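Local coordinates for protein PKS (PDB 4OQJ) that probably extends polyketide chains during oxazolomycin assembly by ketosynthase-type carbon-carbon bond formation between carrier-protein-bound acyl units, at residues D543-G555 / G612-E624. Sequence-based numbering, arbitrary orientation.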
loop_
_atom_site.group_PDB
_atom_site.type_symbol
_atom_site.label_atom_id
_atom_site.label_comp_id
_atom_site.label_asym_id
_atom_site.label_seq_id
_atom_site.Cartn_x
_atom_site.Cartn_y
_atom_site.Cartn_z
ATOM N N ASP A 543 14.955 43.635 0.954
ATOM C CA ASP A 543 14.566 44.756 0.106
ATOM C C ASP A 543 13.110 45.126 0.342
ATOM O O ASP A 543 12.296 44.287 0.727
ATOM C CB ASP A 543 14.811 44.422 -1.362
ATOM C CG ASP A 543 16.274 44.137 -1.649
ATOM O OD1 ASP A 543 17.053 45.110 -1.764
ATOM O OD2 ASP A 543 16.648 42.946 -1.746
ATOM N N GLU A 544 12.793 46.399 0.129
ATOM C CA GLU A 544 11.474 46.919 0.464
ATOM C C GLU A 544 10.448 46.537 -0.590
ATOM O O GLU A 544 10.758 46.521 -1.781
ATOM C CB GLU A 544 11.531 48.444 0.616
ATOM C CG GLU A 544 10.292 49.047 1.253
ATOM C CD GLU A 544 10.016 48.477 2.633
ATOM O OE1 GLU A 544 9.146 47.583 2.745
ATOM O OE2 GLU A 544 10.673 48.918 3.601
ATOM N N ARG A 545 9.234 46.216 -0.147
ATOM C CA ARG A 545 8.119 46.000 -1.064
ATOM C C ARG A 545 7.902 47.287 -1.860
ATOM O O ARG A 545 7.831 48.369 -1.275
ATOM C CB ARG A 545 6.850 45.604 -0.306
ATOM N N PRO A 546 7.805 47.184 -3.195
ATOM C CA PRO A 546 7.834 48.409 -3.991
ATOM C C PRO A 546 6.445 48.937 -4.319
ATOM O O PRO A 546 5.447 48.238 -4.120
ATOM C CB PRO A 546 8.556 47.962 -5.260
ATOM C CG PRO A 546 8.189 46.487 -5.395
ATOM C CD PRO A 546 7.616 46.013 -4.067
ATOM N N VAL A 547 6.395 50.169 -4.802
ATOM C CA VAL A 547 5.162 50.757 -5.303
ATOM C C VAL A 547 5.364 51.029 -6.786
ATOM O O VAL A 547 6.507 51.160 -7.230
ATOM C CB VAL A 547 4.789 52.061 -4.547
ATOM C CG1 VAL A 547 4.689 51.795 -3.059
ATOM C CG2 VAL A 547 5.802 53.171 -4.806
ATOM N N VAL A 548 4.277 51.080 -7.557
ATOM C CA VAL A 548 4.372 51.537 -8.937
ATOM C C VAL A 548 3.963 52.991 -8.970
ATOM O O VAL A 548 2.988 53.385 -8.337
ATOM C CB VAL A 548 3.509 50.707 -9.920
ATOM C CG1 VAL A 548 4.003 49.256 -9.970
ATOM C CG2 VAL A 548 2.043 50.760 -9.569
ATOM N N GLU A 549 4.735 53.788 -9.699
ATOM C CA GLU A 549 4.524 55.225 -9.747
ATOM C C GLU A 549 3.960 55.644 -11.081
ATOM O O GLU A 549 4.539 55.372 -12.131
ATOM C CB GLU A 549 5.827 55.967 -9.486
ATOM C CG GLU A 549 6.426 55.653 -8.135
ATOM C CD GLU A 549 7.257 56.791 -7.583
ATOM O OE1 GLU A 549 7.547 57.746 -8.339
ATOM O OE2 GLU A 549 7.616 56.733 -6.387
ATOM N N LEU A 550 2.810 56.298 -11.028
ATOM C CA LEU A 550 2.213 56.876 -12.214
ATOM C C LEU A 550 2.683 58.315 -12.298
ATOM O O LEU A 550 2.245 59.172 -11.523
ATOM C CB LEU A 550 0.690 56.784 -12.161
ATOM C CG LEU A 550 -0.038 57.227 -13.429
ATOM C CD1 LEU A 550 -1.297 56.408 -13.604
ATOM C CD2 LEU A 550 -0.372 58.711 -13.359
ATOM N N VAL A 551 3.596 58.565 -13.231
ATOM C CA VAL A 551 4.273 59.857 -13.304
ATOM C C VAL A 551 3.653 60.765 -14.335
ATOM O O VAL A 551 2.860 60.330 -15.164
ATOM C CB VAL A 551 5.771 59.704 -13.655
ATOM C CG1 VAL A 551 6.514 59.009 -12.528
ATOM C CG2 VAL A 551 5.953 58.945 -14.978
ATOM N N THR A 552 4.018 62.039 -14.270
ATOM C CA THR A 552 3.824 62.930 -15.399
ATOM C C THR A 552 4.974 62.681 -16.362
ATOM O O THR A 552 5.942 61.988 -16.034
ATOM C CB THR A 552 3.802 64.412 -14.996
ATOM O OG1 THR A 552 4.914 64.680 -14.133
ATOM C CG2 THR A 552 2.502 64.762 -14.289
ATOM N N GLY A 553 4.872 63.262 -17.545
ATOM C CA GLY A 553 5.841 63.021 -18.589
ATOM C C GLY A 553 5.073 62.934 -19.877
ATOM O O GLY A 553 3.868 62.699 -19.861
ATOM N N GLY A 554 5.757 63.143 -20.991
ATOM C CA GLY A 554 5.110 63.073 -22.280
ATOM C C GLY A 554 4.590 61.676 -22.555
ATOM O O GLY A 554 4.976 60.696 -21.895
ATOM N N GLY A 555 3.698 61.590 -23.535
ATOM C CA GLY A 555 3.239 60.309 -24.028
ATOM C C GLY A 555 4.398 59.520 -24.605
ATOM O O GLY A 555 5.502 60.035 -24.793
ATOM N N GLY A 612 -2.122 39.693 -10.670
ATOM C CA GLY A 612 -1.998 39.444 -9.249
ATOM C C GLY A 612 -1.194 40.445 -8.448
ATOM O O GLY A 612 -1.064 40.302 -7.231
ATOM N N SER A 613 -0.652 41.463 -9.103
ATOM C CA SER A 613 0.154 42.447 -8.390
ATOM C C SER A 613 -0.662 43.108 -7.300
ATOM O O SER A 613 -1.836 43.433 -7.506
ATOM C CB SER A 613 0.686 43.525 -9.330
ATOM O OG SER A 613 1.339 44.539 -8.580
ATOM N N THR A 614 -0.032 43.327 -6.150
ATOM C CA THR A 614 -0.687 44.029 -5.054
ATOM C C THR A 614 0.135 45.256 -4.654
ATOM O O THR A 614 -0.116 45.871 -3.618
ATOM C CB THR A 614 -0.918 43.090 -3.840
ATOM O OG1 THR A 614 0.311 42.471 -3.436
ATOM C CG2 THR A 614 -1.920 42.006 -4.202
ATOM N N ALA A 615 1.098 45.619 -5.502
ATOM C CA ALA A 615 1.877 46.844 -5.325
ATOM C C ALA A 615 0.985 48.088 -5.398
ATOM O O ALA A 615 0.227 48.241 -6.349
ATOM C CB ALA A 615 2.955 46.932 -6.376
ATOM N N PRO A 616 1.081 48.985 -4.403
ATOM C CA PRO A 616 0.313 50.233 -4.493
ATOM C C PRO A 616 0.668 51.073 -5.712
ATOM O O PRO A 616 1.830 51.120 -6.130
ATOM C CB PRO A 616 0.690 50.982 -3.206
ATOM C CG PRO A 616 1.181 49.945 -2.280
ATOM C CD PRO A 616 1.802 48.868 -3.122
ATOM N N VAL A 617 -0.349 51.716 -6.274
ATOM C CA VAL A 617 -0.169 52.705 -7.315
ATOM C C VAL A 617 -0.079 54.067 -6.652
ATOM O O VAL A 617 -0.999 54.473 -5.941
ATOM C CB VAL A 617 -1.327 52.690 -8.337
ATOM C CG1 VAL A 617 -1.164 53.803 -9.366
ATOM C CG2 VAL A 617 -1.409 51.335 -9.033
ATOM N N VAL A 618 1.033 54.763 -6.882
ATOM C CA VAL A 618 1.205 56.143 -6.426
ATOM C C VAL A 618 1.061 57.121 -7.594
ATOM O O VAL A 618 1.790 57.045 -8.592
ATOM C CB VAL A 618 2.579 56.345 -5.751
ATOM C CG1 VAL A 618 2.750 57.792 -5.270
ATOM C CG2 VAL A 618 2.732 55.392 -4.587
ATOM N N ALA A 619 0.103 58.030 -7.467
ATOM C CA ALA A 619 -0.078 59.126 -8.412
ATOM C C ALA A 619 0.054 60.450 -7.660
ATOM O O ALA A 619 -0.936 60.992 -7.162
ATOM C CB ALA A 619 -1.437 59.033 -9.104
ATOM N N ALA A 620 1.277 60.967 -7.594
ATOM C CA ALA A 620 1.600 62.088 -6.709
ATOM C C ALA A 620 1.250 63.465 -7.289
ATOM O O ALA A 620 1.049 64.417 -6.537
ATOM C CB ALA A 620 3.069 62.039 -6.352
ATOM N N ASP A 621 1.164 63.558 -8.616
ATOM C CA ASP A 621 0.928 64.825 -9.304
ATOM C C ASP A 621 -0.227 64.709 -10.306
ATOM O O ASP A 621 -0.027 64.299 -11.453
ATOM C CB ASP A 621 2.203 65.275 -10.021
ATOM C CG ASP A 621 2.015 66.568 -10.803
ATOM O OD1 ASP A 621 1.089 67.343 -10.474
ATOM O OD2 ASP A 621 2.796 66.811 -11.748
ATOM N N ARG A 622 -1.426 65.096 -9.877
ATOM C CA ARG A 622 -2.644 64.867 -10.652
ATOM C C ARG A 622 -3.240 66.155 -11.229
ATOM O O ARG A 622 -4.396 66.169 -11.658
ATOM C CB ARG A 622 -3.692 64.175 -9.774
ATOM C CG ARG A 622 -3.134 63.023 -8.940
ATOM C CD ARG A 622 -4.242 62.251 -8.245
ATOM N NE ARG A 622 -3.715 61.221 -7.354
ATOM C CZ ARG A 622 -4.466 60.318 -6.735
ATOM N NH1 ARG A 622 -5.781 60.305 -6.918
ATOM N NH2 ARG A 622 -3.906 59.418 -5.940
ATOM N N THR A 623 -2.454 67.226 -11.244
ATOM C CA THR A 623 -2.972 68.554 -11.594
ATOM C C THR A 623 -3.512 68.619 -13.025
ATOM O O THR A 623 -4.695 68.883 -13.234
ATOM C CB THR A 623 -1.889 69.635 -11.425
ATOM O OG1 THR A 623 -0.767 69.327 -12.262
ATOM C CG2 THR A 623 -1.430 69.711 -9.976
ATOM N N GLU A 624 -2.645 68.358 -14.000
ATOM C CA GLU A 624 -3.005 68.459 -15.413
ATOM C C GLU A 624 -3.744 67.225 -15.950
ATOM O O GLU A 624 -3.647 66.918 -17.142
ATOM C CB GLU A 624 -1.745 68.698 -16.252
HETATM O O HOH W 1 1.022 61.439 -10.620
HETATM O O HOH W 2 3.628 59.811 -8.948
#
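Val-548 pairs with Val-617 and Glu-549 with Val-618, side by side in the short parallel strands 547-549 and 617-618. Val-548 N reaches Pro-616 O at 2.8 Å, the N-H of Val-618 points almost straight at Val-548 O (N-H...O 173°), and Leu-550 N closes on Val-618 O at 2.7 Å. Proline suits position 616, where the ladder uses its carbonyl as an acceptor while the ring meets Val-547, Pro-616 CG to Val-547 CG1 at 4.0 Å, the two side chains crossing at about a right angle. Val-547 CG2 also lies 3.8 Å from CG2 of the buried Val-618. On the face of Val-548 and Val-617, a chi1 of -64° puts Val-548 CG1 anti to the carbonyl carbon and leaves CG2 between N and C, 3.5 Å from Val-617 CG2. Beta-branched valine suits an extended strand because its two methyls lie close to the backbone and pack against the neighbouring strand. Helices cover that face: Leu-671 of helix 660-673 lies on Val-548, and Ala-605 of helix 594-610 on Val-617. Strand 547-549 is the middle one, its other edge bonded to strand 648-650. Beyond Leu-550 the chains part, and two waters bridge Leu-550 O to the N-H groups of Asp-621 and Ala-620. Farther on, Thr-552 CG2 meets Asp-621 OD2 at 3.3 Å. With helices making up most of the intervening chain, this is the parallel pairing of a small alpha/beta unit; direct amide bonds and apolar contacts hold its middle, while past Leu-550 waters take the place of direct amide bonds.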